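Local coordinates for protein A-adding tRNA nucleotidyltransferase (Aquifex aeolicus, PDB 4WBY) that adds the terminal adenosine to tRNA ending in CC, using ATP to complete the 3' CCA end, with magnesium as cofactor, at residues 24-29 with 49-54; 56-61 with 87-92; 301-306 with 335-340; 329-334 with 350-355. One frame throughout, in Å; residues are numbered along the deposited sequence.

Contact 1. Residues 24-29 with 49-54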
loop_
_atom_site.group_PDB
_atom_site.type_symbol
_atom_site.label_atom_id
_atom_site.label_comp_id
_atom_site.label_asym_id
_atom_site.label_seq_id
_atom_site.Cartn_x
_atom_site.Cartn_y
_atom_site.Cartn_z
ATOM N N GLY A 24 24.438 4.045 28.940
ATOM C CA GLY A 24 23.516 4.477 29.977
ATOM C C GLY A 24 22.127 4.805 29.453
ATOM O O GLY A 24 21.408 5.614 30.044
ATOM N N LEU A 25 21.747 4.169 28.345
ATOM C CA LEU A 25 20.452 4.412 27.710
ATOM C C LEU A 25 19.577 3.172 27.744
ATOM O O LEU A 25 20.019 2.110 28.167
ATOM C CB LEU A 25 20.647 4.853 26.263
ATOM C CG LEU A 25 21.681 5.961 26.080
ATOM C CD1 LEU A 25 21.823 6.323 24.612
ATOM C CD2 LEU A 25 21.302 7.180 26.913
ATOM N N ARG A 26 18.337 3.309 27.283
ATOM C CA ARG A 26 17.457 2.159 27.080
ATOM C C ARG A 26 16.930 2.158 25.661
ATOM O O ARG A 26 16.748 3.220 25.061
ATOM C CB ARG A 26 16.290 2.162 28.073
ATOM C CG ARG A 26 16.752 2.009 29.511
ATOM C CD ARG A 26 15.588 1.930 30.490
ATOM N NE ARG A 26 14.804 0.710 30.317
ATOM C CZ ARG A 26 15.157 -0.482 30.780
ATOM N NH1 ARG A 26 16.299 -0.634 31.440
ATOM N NH2 ARG A 26 14.368 -1.527 30.584
ATOM N N ALA A 27 16.689 0.966 25.126
ATOM C CA ALA A 27 16.232 0.822 23.751
ATOM C C ALA A 27 15.129 -0.217 23.639
ATOM O O ALA A 27 15.084 -1.188 24.412
ATOM C CB ALA A 27 17.397 0.449 22.832
ATOM N N TYR A 28 14.273 -0.028 22.641
ATOM C CA TYR A 28 13.066 -0.827 22.458
ATOM C C TYR A 28 12.753 -0.995 20.983
ATOM O O TYR A 28 12.915 -0.065 20.209
ATOM C CB TYR A 28 11.858 -0.163 23.140
ATOM C CG TYR A 28 12.117 0.308 24.546
ATOM C CD1 TYR A 28 11.786 -0.488 25.642
ATOM C CD2 TYR A 28 12.707 1.543 24.783
ATOM C CE1 TYR A 28 12.037 -0.055 26.934
ATOM C CE2 TYR A 28 12.952 1.981 26.056
ATOM C CZ TYR A 28 12.609 1.192 27.129
ATOM O OH TYR A 28 12.867 1.662 28.394
ATOM N N ILE A 29 12.289 -2.175 20.593
ATOM C CA ILE A 29 11.672 -2.337 19.277
ATOM C C ILE A 29 10.256 -1.787 19.403
ATOM O O ILE A 29 9.598 -2.039 20.408
ATOM C CB ILE A 29 11.653 -3.805 18.831
ATOM C CG1 ILE A 29 13.076 -4.338 18.726
ATOM C CG2 ILE A 29 10.931 -3.958 17.497
ATOM C CD1 ILE A 29 13.153 -5.849 18.626
ATOM N N VAL A 49 13.231 2.587 19.283
ATOM C CA VAL A 49 13.187 3.863 19.977
ATOM C C VAL A 49 14.196 3.806 21.108
ATOM O O VAL A 49 14.314 2.793 21.813
ATOM C CB VAL A 49 11.772 4.204 20.505
ATOM C CG1 VAL A 49 11.816 5.315 21.563
ATOM C CG2 VAL A 49 10.886 4.625 19.355
ATOM N N VAL A 50 14.947 4.890 21.256
ATOM C CA VAL A 50 15.966 4.992 22.282
ATOM C C VAL A 50 15.584 6.094 23.248
ATOM O O VAL A 50 15.239 7.195 22.827
ATOM C CB VAL A 50 17.351 5.286 21.668
ATOM C CG1 VAL A 50 18.444 5.385 22.755
ATOM C CG2 VAL A 50 17.700 4.224 20.621
ATOM N N GLU A 51 15.620 5.796 24.541
ATOM C CA GLU A 51 15.495 6.840 25.540
ATOM C C GLU A 51 16.886 7.415 25.713
ATOM O O GLU A 51 17.683 6.906 26.498
ATOM C CB GLU A 51 14.926 6.295 26.854
ATOM C CG GLU A 51 13.428 5.961 26.770
ATOM C CD GLU A 51 12.899 5.216 27.991
ATOM O OE1 GLU A 51 13.614 4.365 28.544
ATOM O OE2 GLU A 51 11.754 5.483 28.404
ATOM N N GLY A 52 17.176 8.463 24.944
ATOM C CA GLY A 52 18.513 9.011 24.855
ATOM C C GLY A 52 18.912 9.213 23.404
ATOM O O GLY A 52 18.067 9.186 22.512
ATOM N N ASN A 53 20.203 9.412 23.166
ATOM C CA ASN A 53 20.680 9.776 21.838
ATOM C C ASN A 53 20.722 8.595 20.863
ATOM O O ASN A 53 21.714 7.861 20.794
ATOM C CB ASN A 53 22.062 10.422 21.948
ATOM C CG ASN A 53 22.464 11.153 20.684
ATOM O OD1 ASN A 53 22.116 10.737 19.581
ATOM N ND2 ASN A 53 23.197 12.250 20.837
ATOM N N ALA A 54 19.643 8.436 20.102
ATOM C CA ALA A 54 19.514 7.340 19.141
ATOM C C ALA A 54 20.578 7.379 18.052
ATOM O O ALA A 54 21.045 6.343 17.592
ATOM C CB ALA A 54 18.142 7.365 18.509
#
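Tyr-28 and Val-49 form a hydrogen-bonded antiparallel pair: Val-49 N donates to Tyr-28 O at 2.8 Å, and Tyr-28 N returns a bond of 2.9 Å to Val-49 O. Next along the ladder, Ala-27 and Val-50 make a non-hydrogen-bonded pair with CA atoms 4.4 Å apart, and Glu-51 N then reaches Arg-26 O.

The polar side chains gather on the face that carries Tyr-28. Its hydroxyl has two partners, donating to Glu-51 OE1 at 2.8 Å and accepting from Arg-26 NE at 2.9 Å. The carboxylate stands almost perpendicular to the tyrosine ring and is met from above its own plane, whereas the hydroxyl lies in the guanidinium plane. A bend in the arginine chain (chi3 67°) turns NE to the hydroxyl, while Arg-26 NE stays 4.2 Å from Glu-51 OE1, too far for a salt bridge. The arginine charge pairs instead with Glu-132, and Glu-51 OE2 accepts from Leu-111 N.

Apolar packing fills the end of the ladder. Leu-25 CD1 touches Val-50 CG1 at 4.0 Å, while Leu-25 CD2 lies 3.9 Å from Gly-52 CA, where a side chain would collide with that methyl.

Such pairing belongs to the central sheet of the nucleotidyltransferase head domain: strand 45-51 carries Asp-45 and Asp-47, the inferred magnesium ligands, and Val-49 adjoins the ATP-binding Arg-118.

Contact 2. Residues 56-61 with 87-92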
loop_
_atom_site.group_PDB
_atom_site.type_symbol
_atom_site.label_atom_id
_atom_site.label_comp_id
_atom_site.label_asym_id
_atom_site.label_seq_id
_atom_site.Cartn_x
_atom_site.Cartn_y
_atom_site.Cartn_z
ATOM N N GLU A 56 23.688 8.470 18.269
ATOM C CA GLU A 56 24.977 7.984 18.734
ATOM C C GLU A 56 24.955 6.466 18.937
ATOM O O GLU A 56 25.952 5.795 18.684
ATOM C CB GLU A 56 25.407 8.713 20.006
ATOM C CG GLU A 56 25.845 10.160 19.747
ATOM C CD GLU A 56 26.924 10.294 18.662
ATOM O OE1 GLU A 56 27.929 9.549 18.702
ATOM O OE2 GLU A 56 26.767 11.154 17.766
ATOM N N LEU A 57 23.818 5.915 19.354
ATOM C CA LEU A 57 23.717 4.465 19.476
ATOM C C LEU A 57 23.856 3.817 18.089
ATOM O O LEU A 57 24.607 2.854 17.908
ATOM C CB LEU A 57 22.393 4.058 20.140
ATOM C CG LEU A 57 22.270 2.590 20.564
ATOM C CD1 LEU A 57 21.250 2.472 21.668
ATOM C CD2 LEU A 57 21.874 1.676 19.416
ATOM N N ALA A 58 23.130 4.354 17.116
ATOM C CA ALA A 58 23.169 3.843 15.746
ATOM C C ALA A 58 24.570 3.928 15.162
ATOM O O ALA A 58 25.023 3.005 14.483
ATOM C CB ALA A 58 22.190 4.614 14.858
ATOM N N LYS A 59 25.250 5.045 15.403
ATOM C CA LYS A 59 26.585 5.225 14.844
ATOM C C LYS A 59 27.559 4.190 15.413
ATOM O O LYS A 59 28.440 3.701 14.706
ATOM C CB LYS A 59 27.091 6.652 15.102
ATOM C CG LYS A 59 26.423 7.695 14.210
ATOM C CD LYS A 59 26.752 9.116 14.635
ATOM C CE LYS A 59 28.227 9.423 14.537
ATOM N NZ LYS A 59 28.473 10.857 14.873
ATOM N N GLU A 60 27.395 3.846 16.687
ATOM C CA GLU A 60 28.276 2.854 17.294
ATOM C C GLU A 60 27.982 1.449 16.769
ATOM O O GLU A 60 28.902 0.682 16.482
ATOM C CB GLU A 60 28.160 2.895 18.816
ATOM C CG GLU A 60 28.955 1.805 19.539
ATOM C CD GLU A 60 30.463 1.900 19.314
ATOM O OE1 GLU A 60 30.956 2.973 18.901
ATOM O OE2 GLU A 60 31.161 0.893 19.554
ATOM N N LEU A 61 26.702 1.101 16.654
ATOM C CA LEU A 61 26.338 -0.172 16.053
ATOM C C LEU A 61 26.894 -0.271 14.628
ATOM O O LEU A 61 27.447 -1.303 14.227
ATOM C CB LEU A 61 24.813 -0.352 16.050
ATOM C CG LEU A 61 24.293 -1.678 15.483
ATOM C CD1 LEU A 61 24.682 -2.859 16.383
ATOM C CD2 LEU A 61 22.773 -1.637 15.252
ATOM N N LEU A 87 17.432 -1.050 9.531
ATOM C CA LEU A 87 17.241 -0.577 10.891
ATOM C C LEU A 87 17.003 0.927 10.960
ATOM O O LEU A 87 17.676 1.716 10.289
ATOM C CB LEU A 87 18.459 -0.938 11.748
ATOM C CG LEU A 87 18.910 -2.397 11.695
ATOM C CD1 LEU A 87 20.217 -2.549 12.456
ATOM C CD2 LEU A 87 17.838 -3.342 12.240
ATOM N N GLU A 88 16.048 1.320 11.791
ATOM C CA GLU A 88 15.841 2.720 12.118
ATOM C C GLU A 88 15.964 2.893 13.622
ATOM O O GLU A 88 15.427 2.087 14.383
ATOM C CB GLU A 88 14.472 3.207 11.651
ATOM C CG GLU A 88 14.143 4.593 12.171
ATOM C CD GLU A 88 12.712 4.993 11.905
ATOM O OE1 GLU A 88 12.365 5.166 10.719
ATOM O OE2 GLU A 88 11.935 5.132 12.879
ATOM N N PHE A 89 16.669 3.941 14.040
ATOM C CA PHE A 89 16.796 4.304 15.443
ATOM C C PHE A 89 16.267 5.712 15.638
ATOM O O PHE A 89 16.719 6.639 14.971
ATOM C CB PHE A 89 18.255 4.213 15.901
ATOM C CG PHE A 89 18.775 2.818 15.936
ATOM C CD1 PHE A 89 19.280 2.223 14.792
ATOM C CD2 PHE A 89 18.728 2.082 17.107
ATOM C CE1 PHE A 89 19.740 0.925 14.826
ATOM C CE2 PHE A 89 19.180 0.781 17.142
ATOM C CZ PHE A 89 19.693 0.207 16.006
ATOM N N ALA A 90 15.312 5.871 16.542
ATOM C CA ALA A 90 14.700 7.169 16.787
ATOM C C ALA A 90 14.764 7.511 18.260
ATOM O O ALA A 90 14.600 6.653 19.113
ATOM C CB ALA A 90 13.247 7.194 16.300
ATOM N N THR A 91 15.035 8.772 18.547
ATOM C CA THR A 91 15.004 9.273 19.908
ATOM C C THR A 91 13.549 9.363 20.370
ATOM O O THR A 91 12.694 9.856 19.633
ATOM C CB THR A 91 15.698 10.650 19.988
ATOM O OG1 THR A 91 17.060 10.525 19.551
ATOM C CG2 THR A 91 15.668 11.209 21.403
ATOM N N ALA A 92 13.261 8.879 21.576
ATOM C CA ALA A 92 11.911 9.001 22.148
ATOM C C ALA A 92 11.474 10.458 22.166
ATOM O O ALA A 92 12.227 11.314 22.614
ATOM C CB ALA A 92 11.871 8.427 23.563
#
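Phe-89 rises from strand 87-91 into the underside of helix 56-61 and meets three of its side chains, each of which approaches the ring obliquely. Ala-58 sits nearest the root of the phenylalanine, its CB 3.8 Å from Phe-89 CD1. Having nothing beyond CB, the alanine allows the helix backbone to come down over the strand, and here the two chains are closest, with 6.4 Å between Ala-58 CA and Phe-89 CA.

The outer part of the ring is met by two leucines one helical turn apart. Leu-57 runs across the phenylalanine at about a right angle and puts CD2 3.6 Å from Phe-89 CE2. Leu-61 crosses at a similar angle and brings its own CD2 to 3.7 Å from Phe-89 CZ. With Leu-61 CG opposite its backbone N (chi1 -178°), the side chain is directed toward the strand, where CD2 also touches Leu-87 CD1 at 3.9 Å. With Leu-57, Ala-58 and Leu-61 packed obliquely round the ring, and Phe-48 stacked on it from the neighbouring strand, an alanine in place of Phe-89 would probably deprive both leucine CD2 methyls of the ring they pack on and open a gap between helix and sheet.

Val-16 of helix 7-22 also touches Phe-89, so two helices share this apolar layer. Helix 54-65 follows strand 45-51 in the chain and packs across its sheet neighbour 85-91, as expected of the alpha/beta head domain of a nucleotidyltransferase.

Contact 3. Residues 301-306 with 335-340. With SO4 (sulfate ion), chain E.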
loop_
_atom_site.group_PDB
_atom_site.type_symbol
_atom_site.label_atom_id
_atom_site.label_comp_id
_atom_site.label_asym_id
_atom_site.label_seq_id
_atom_site.Cartn_x
_atom_site.Cartn_y
_atom_site.Cartn_z
ATOM N N ARG A 301 -1.181 6.798 -15.987
ATOM C CA ARG A 301 -1.649 8.045 -16.564
ATOM C C ARG A 301 -2.007 7.863 -18.036
ATOM O O ARG A 301 -3.004 8.421 -18.506
ATOM C CB ARG A 301 -0.596 9.137 -16.377
ATOM C CG ARG A 301 -0.386 9.458 -14.897
ATOM C CD ARG A 301 0.617 10.566 -14.658
ATOM N NE ARG A 301 1.988 10.110 -14.828
ATOM C CZ ARG A 301 2.768 10.497 -15.830
ATOM N NH1 ARG A 301 2.300 11.338 -16.742
ATOM N NH2 ARG A 301 4.005 10.033 -15.929
ATOM N N GLU A 302 -1.228 7.051 -18.750
ATOM C CA GLU A 302 -1.524 6.771 -20.148
ATOM C C GLU A 302 -2.773 5.894 -20.267
ATOM O O GLU A 302 -3.603 6.103 -21.152
ATOM C CB GLU A 302 -0.331 6.104 -20.832
ATOM C CG GLU A 302 0.931 6.974 -20.904
ATOM C CD GLU A 302 0.834 8.143 -21.875
ATOM O OE1 GLU A 302 -0.145 8.222 -22.652
ATOM O OE2 GLU A 302 1.758 8.985 -21.867
ATOM N N THR A 303 -2.923 4.920 -19.373
ATOM C CA THR A 303 -4.122 4.086 -19.416
ATOM C C THR A 303 -5.366 4.911 -19.101
ATOM O O THR A 303 -6.414 4.702 -19.715
ATOM C CB THR A 303 -4.001 2.884 -18.462
ATOM O OG1 THR A 303 -3.073 1.955 -19.034
ATOM C CG2 THR A 303 -5.341 2.171 -18.282
ATOM N N TYR A 304 -5.266 5.861 -18.173
ATOM C CA TYR A 304 -6.406 6.738 -17.910
ATOM C C TYR A 304 -6.795 7.582 -19.130
ATOM O O TYR A 304 -7.977 7.671 -19.473
ATOM C CB TYR A 304 -6.125 7.650 -16.715
ATOM C CG TYR A 304 -7.277 8.582 -16.420
ATOM C CD1 TYR A 304 -8.448 8.110 -15.836
ATOM C CD2 TYR A 304 -7.207 9.925 -16.758
ATOM C CE1 TYR A 304 -9.518 8.965 -15.594
ATOM C CE2 TYR A 304 -8.259 10.778 -16.520
ATOM C CZ TYR A 304 -9.407 10.300 -15.935
ATOM O OH TYR A 304 -10.451 11.173 -15.717
ATOM N N LYS A 305 -5.815 8.186 -19.796
ATOM C CA LYS A 305 -6.100 8.979 -20.986
ATOM C C LYS A 305 -6.754 8.094 -22.039
ATOM O O LYS A 305 -7.728 8.495 -22.696
ATOM C CB LYS A 305 -4.819 9.622 -21.525
ATOM C CG LYS A 305 -5.023 10.541 -22.740
ATOM C CD LYS A 305 -3.690 11.134 -23.162
ATOM C CE LYS A 305 -3.841 12.174 -24.251
ATOM N NZ LYS A 305 -2.511 12.747 -24.602
ATOM N N PHE A 306 -6.238 6.878 -22.181
ATOM C CA PHE A 306 -6.771 5.917 -23.137
ATOM C C PHE A 306 -8.209 5.539 -22.786
ATOM O O PHE A 306 -9.077 5.479 -23.661
ATOM C CB PHE A 306 -5.887 4.663 -23.191
ATOM C CG PHE A 306 -6.189 3.767 -24.360
ATOM C CD1 PHE A 306 -7.182 2.799 -24.281
ATOM C CD2 PHE A 306 -5.490 3.910 -25.546
ATOM C CE1 PHE A 306 -7.469 1.985 -25.373
ATOM C CE2 PHE A 306 -5.758 3.091 -26.641
ATOM C CZ PHE A 306 -6.753 2.127 -26.556
ATOM N N HIS A 335 -0.836 -1.752 -23.143
ATOM C CA HIS A 335 -0.309 -2.133 -21.849
ATOM C C HIS A 335 -1.257 -3.127 -21.187
ATOM O O HIS A 335 -2.469 -3.082 -21.417
ATOM C CB HIS A 335 -0.128 -0.892 -20.973
ATOM C CG HIS A 335 0.580 -1.161 -19.687
ATOM N ND1 HIS A 335 -0.079 -1.269 -18.481
ATOM C CD2 HIS A 335 1.890 -1.366 -19.420
ATOM C CE1 HIS A 335 0.797 -1.511 -17.525
ATOM N NE2 HIS A 335 2.001 -1.578 -18.067
ATOM N N THR A 336 -0.696 -4.014 -20.371
ATOM C CA THR A 336 -1.462 -5.010 -19.619
ATOM C C THR A 336 -2.697 -4.413 -18.954
ATOM O O THR A 336 -3.759 -5.041 -18.918
ATOM C CB THR A 336 -0.583 -5.672 -18.534
ATOM O OG1 THR A 336 0.500 -6.358 -19.163
ATOM C CG2 THR A 336 -1.377 -6.672 -17.705
ATOM N N SER A 337 -2.552 -3.199 -18.427
ATOM C CA SER A 337 -3.660 -2.542 -17.728
ATOM C C SER A 337 -4.906 -2.388 -18.603
ATOM O O SER A 337 -6.026 -2.597 -18.127
ATOM C CB SER A 337 -3.221 -1.175 -17.194
ATOM O OG SER A 337 -2.671 -0.360 -18.215
ATOM N N VAL A 338 -4.722 -2.038 -19.874
ATOM C CA VAL A 338 -5.871 -1.823 -20.751
ATOM C C VAL A 338 -6.526 -3.169 -21.072
ATOM O O VAL A 338 -7.749 -3.262 -21.141
ATOM C CB VAL A 338 -5.481 -1.084 -22.061
ATOM C CG1 VAL A 338 -6.686 -0.964 -22.999
ATOM C CG2 VAL A 338 -4.912 0.291 -21.738
ATOM N N LEU A 339 -5.717 -4.214 -21.234
ATOM C CA LEU A 339 -6.262 -5.554 -21.452
ATOM C C LEU A 339 -7.163 -5.984 -20.294
ATOM O O LEU A 339 -8.241 -6.539 -20.509
ATOM C CB LEU A 339 -5.147 -6.582 -21.625
ATOM C CG LEU A 339 -4.184 -6.328 -22.776
ATOM C CD1 LEU A 339 -3.132 -7.421 -22.805
ATOM C CD2 LEU A 339 -4.931 -6.272 -24.094
ATOM N N LEU A 340 -6.718 -5.733 -19.067
ATOM C CA LEU A 340 -7.499 -6.145 -17.906
ATOM C C LEU A 340 -8.784 -5.317 -17.807
ATOM O O LEU A 340 -9.844 -5.843 -17.465
ATOM C CB LEU A 340 -6.658 -6.040 -16.633
ATOM C CG LEU A 340 -5.409 -6.930 -16.663
ATOM C CD1 LEU A 340 -4.637 -6.887 -15.352
ATOM C CD2 LEU A 340 -5.760 -8.361 -17.041
HETATM S S SO4 E . 5.397 11.791 -18.995
HETATM O O1 SO4 E . 4.302 12.570 -18.425
HETATM O O2 SO4 E . 5.529 10.503 -18.317
HETATM O O3 SO4 E . 5.167 11.587 -20.427
HETATM O O4 SO4 E . 6.654 12.534 -18.866
#
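The ring of Phe-306 receives Val-338 CG1 obliquely, 3.9 Å from Phe-306 CE1, the two side chains crossing at about a right angle. The ring of His-335 has Ser-337 CB at its edge, in plane, and stacks with Trp-299; the guanidinium of Arg-301, on the outer side of its helix, carries a sulfate at its edge. This is helix-on-helix packing in the all-helical C-terminal part of the enzyme, the two segments' axes 9.9 Å apart and crossing at -42°.

Between the helices, buried Thr-303 has a methyl for Val-338 and a hydroxyl for Ser-337. Thr-303 OG1 lies only 2.5 Å from Ser-337 OG, a very short hydrogen bond in which either may donate, and also bonds to Trp-299 O in its own helix. Ser-337 OG, set between its backbone N and carbonyl carbon (chi1 54°), is held in turn by His-335 ND1 at 2.8 Å. A valine in place of Thr-303 would remove the hydroxyl and would probably leave buried Ser-337 OG without its partner on the other helix.

The sulfate, probably from the crystallisation liquor, is gripped by two bonds of 2.9 Å: Arg-301 NH1 to O1 and Arg-301 NH2 to O2.

Contact 4. Residues 329-334 with 350-355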
loop_
_atom_site.group_PDB
_atom_site.type_symbol
_atom_site.label_atom_id
_atom_site.label_comp_id
_atom_site.label_asym_id
_atom_site.label_seq_id
_atom_site.Cartn_x
_atom_site.Cartn_y
_atom_site.Cartn_z
ATOM N N ARG A 329 -4.156 -7.564 -33.754
ATOM C CA ARG A 329 -3.652 -6.272 -34.218
ATOM C C ARG A 329 -4.126 -5.127 -33.327
ATOM O O ARG A 329 -3.376 -4.189 -33.048
ATOM C CB ARG A 329 -4.080 -6.024 -35.668
ATOM C CG ARG A 329 -3.546 -4.733 -36.267
ATOM C CD ARG A 329 -4.198 -4.444 -37.611
ATOM N NE ARG A 329 -5.651 -4.571 -37.532
ATOM C CZ ARG A 329 -6.465 -3.615 -37.095
ATOM N NH1 ARG A 329 -5.971 -2.452 -36.695
ATOM N NH2 ARG A 329 -7.775 -3.824 -37.054
ATOM N N LEU A 330 -5.372 -5.207 -32.875
ATOM C CA LEU A 330 -5.941 -4.176 -32.008
ATOM C C LEU A 330 -5.351 -4.195 -30.598
ATOM O O LEU A 330 -5.207 -3.144 -29.966
ATOM C CB LEU A 330 -7.463 -4.333 -31.933
ATOM C CG LEU A 330 -8.229 -3.957 -33.203
ATOM C CD1 LEU A 330 -9.666 -4.456 -33.133
ATOM C CD2 LEU A 330 -8.193 -2.452 -33.420
ATOM N N LEU A 331 -5.008 -5.383 -30.108
ATOM C CA LEU A 331 -4.549 -5.533 -28.724
ATOM C C LEU A 331 -3.039 -5.445 -28.556
ATOM O O LEU A 331 -2.555 -5.106 -27.475
ATOM C CB LEU A 331 -5.037 -6.861 -28.144
ATOM C CG LEU A 331 -6.560 -7.006 -28.049
ATOM C CD1 LEU A 331 -6.934 -8.359 -27.472
ATOM C CD2 LEU A 331 -7.161 -5.876 -27.216
ATOM N N LYS A 332 -2.302 -5.735 -29.625
ATOM C CA LYS A 332 -0.836 -5.811 -29.561
ATOM C C LYS A 332 -0.135 -4.594 -28.920
ATOM O O LYS A 332 0.818 -4.771 -28.161
ATOM C CB LYS A 332 -0.268 -6.044 -30.967
ATOM C CG LYS A 332 1.232 -6.294 -30.988
ATOM C CD LYS A 332 1.714 -6.691 -32.377
ATOM C CE LYS A 332 3.203 -6.993 -32.368
ATOM N NZ LYS A 332 3.675 -7.494 -33.688
ATOM N N PRO A 333 -0.584 -3.357 -29.217
ATOM C CA PRO A 333 0.198 -2.260 -28.627
ATOM C C PRO A 333 -0.185 -1.882 -27.199
ATOM O O PRO A 333 0.420 -0.965 -26.640
ATOM C CB PRO A 333 -0.085 -1.086 -29.569
ATOM C CG PRO A 333 -1.442 -1.364 -30.106
ATOM C CD PRO A 333 -1.558 -2.865 -30.213
ATOM N N LEU A 334 -1.162 -2.564 -26.613
ATOM C CA LEU A 334 -1.728 -2.119 -25.345
ATOM C C LEU A 334 -0.968 -2.626 -24.127
ATOM O O LEU A 334 -0.496 -3.762 -24.085
ATOM C CB LEU A 334 -3.195 -2.547 -25.248
ATOM C CG LEU A 334 -4.094 -2.055 -26.383
ATOM C CD1 LEU A 334 -5.511 -2.592 -26.230
ATOM C CD2 LEU A 334 -4.094 -0.529 -26.462
ATOM N N GLU A 350 -13.466 -12.927 -23.387
ATOM C CA GLU A 350 -12.864 -14.128 -23.955
ATOM C C GLU A 350 -11.876 -13.818 -25.078
ATOM O O GLU A 350 -10.905 -14.549 -25.277
ATOM C CB GLU A 350 -13.957 -15.073 -24.449
ATOM C CG GLU A 350 -14.751 -15.703 -23.313
ATOM C CD GLU A 350 -13.847 -16.366 -22.284
ATOM O OE1 GLU A 350 -12.956 -17.142 -22.687
ATOM O OE2 GLU A 350 -14.010 -16.092 -21.073
ATOM N N LYS A 351 -12.117 -12.731 -25.803
ATOM C CA LYS A 351 -11.178 -12.291 -26.827
ATOM C C LYS A 351 -9.856 -11.865 -26.201
ATOM O O LYS A 351 -8.792 -12.124 -26.760
ATOM C CB LYS A 351 -11.770 -11.144 -27.652
ATOM C CG LYS A 351 -12.766 -11.598 -28.702
ATOM C CD LYS A 351 -13.499 -10.425 -29.331
ATOM C CE LYS A 351 -14.483 -10.913 -30.387
ATOM N NZ LYS A 351 -15.300 -9.807 -30.961
ATOM N N ILE A 352 -9.919 -11.220 -25.039
ATOM C CA ILE A 352 -8.702 -10.797 -24.357
ATOM C C ILE A 352 -7.946 -12.015 -23.848
ATOM O O ILE A 352 -6.726 -12.110 -23.976
ATOM C CB ILE A 352 -8.996 -9.859 -23.169
ATOM C CG1 ILE A 352 -9.960 -8.741 -23.584
ATOM C CG2 ILE A 352 -7.697 -9.293 -22.616
ATOM C CD1 ILE A 352 -9.482 -7.935 -24.766
ATOM N N LYS A 353 -8.691 -12.947 -23.267
ATOM C CA LYS A 353 -8.113 -14.163 -22.723
ATOM C C LYS A 353 -7.424 -14.948 -23.830
ATOM O O LYS A 353 -6.344 -15.503 -23.632
ATOM C CB LYS A 353 -9.195 -15.003 -22.046
ATOM C CG LYS A 353 -8.710 -16.300 -21.430
ATOM C CD LYS A 353 -9.846 -17.005 -20.704
ATOM C CE LYS A 353 -9.391 -18.323 -20.092
ATOM N NZ LYS A 353 -9.014 -19.327 -21.129
ATOM N N LEU A 354 -8.051 -14.973 -25.001
ATOM C CA LEU A 354 -7.486 -15.660 -26.158
ATOM C C LEU A 354 -6.192 -14.991 -26.605
ATOM O O LEU A 354 -5.212 -15.666 -26.919
ATOM C CB LEU A 354 -8.487 -15.693 -27.313
ATOM C CG LEU A 354 -8.001 -16.412 -28.574
ATOM C CD1 LEU A 354 -7.780 -17.894 -28.296
ATOM C CD2 LEU A 354 -8.981 -16.219 -29.727
ATOM N N TYR A 355 -6.191 -13.662 -26.636
ATOM C CA TYR A 355 -4.982 -12.935 -26.988
ATOM C C TYR A 355 -3.852 -13.267 -26.023
ATOM O O TYR A 355 -2.730 -13.544 -26.442
ATOM C CB TYR A 355 -5.221 -11.430 -26.992
ATOM C CG TYR A 355 -3.939 -10.656 -27.185
ATOM C CD1 TYR A 355 -3.367 -10.537 -28.441
ATOM C CD2 TYR A 355 -3.290 -10.066 -26.108
ATOM C CE1 TYR A 355 -2.191 -9.847 -28.625
ATOM C CE2 TYR A 355 -2.107 -9.371 -26.283
ATOM C CZ TYR A 355 -1.566 -9.265 -27.546
ATOM O OH TYR A 355 -0.393 -8.577 -27.738
#
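Leu-331 lays its CB over the centre of the Tyr-355 ring, 3.9 Å from the centroid and only 6° off the normal, a CH-pi contact. The same leucine runs on past the root of the tyrosine in the opposite direction: Leu-331 CD1 comes to 3.5 Å from Tyr-355 CB and 3.7 Å from Ile-352 CD1. A branched, flexible apolar chain suits this place, since one part can cover a ring while its end fills the angle between two residues of the other helix. Ile-352, with CG1 beside its backbone N (chi1 -48°), sends CD1 back to meet both leucine methyls.

Helices 324-331, 336-342 and 349-359 follow one another in an alpha-helical array, and this contact joins the first to the third. A type I beta turn from Leu-331 to Leu-334, closed by Leu-334 N to Leu-331 O, leads on toward helix 336-342, which slots its Leu-339 against Leu-331, Ile-352 and Tyr-355.

Toward solvent the contact thins out. There Tyr-355 OH approaches the backbone of the exposed Lys-332, 3.3 Å from Lys-332 CA, and the extended lysine chain leads away to hydrogen-bond Tyr-328 OH. Lys-351 likewise starts toward the other segment but turns its amine elsewhere, to Leu-318 O.

Overall arrangement
The four contacts fall into two pairs on opposite sides of the chain's centre. Contacts 1 and 2, with centres about 8 Å apart, share the head-domain sheet: strands 45-51 and 85-91 are neighbours in it, probably bonded from Val-50 N to Ala-90 O at 2.8 Å. Both lie near the active site, the side chain of Val-49 about 4 Å from that of the ATP-binding Arg-118, and that of Leu-87 about 7 Å from that of Asp-47, an inferred magnesium ligand. Contacts 3 and 4, their centres about 13 Å apart, alternate along the chain and meet where Phe-306 packs on Leu-334. They lie away from the annotated sites, the centres of contacts 1 and 4 being about 58 Å apart.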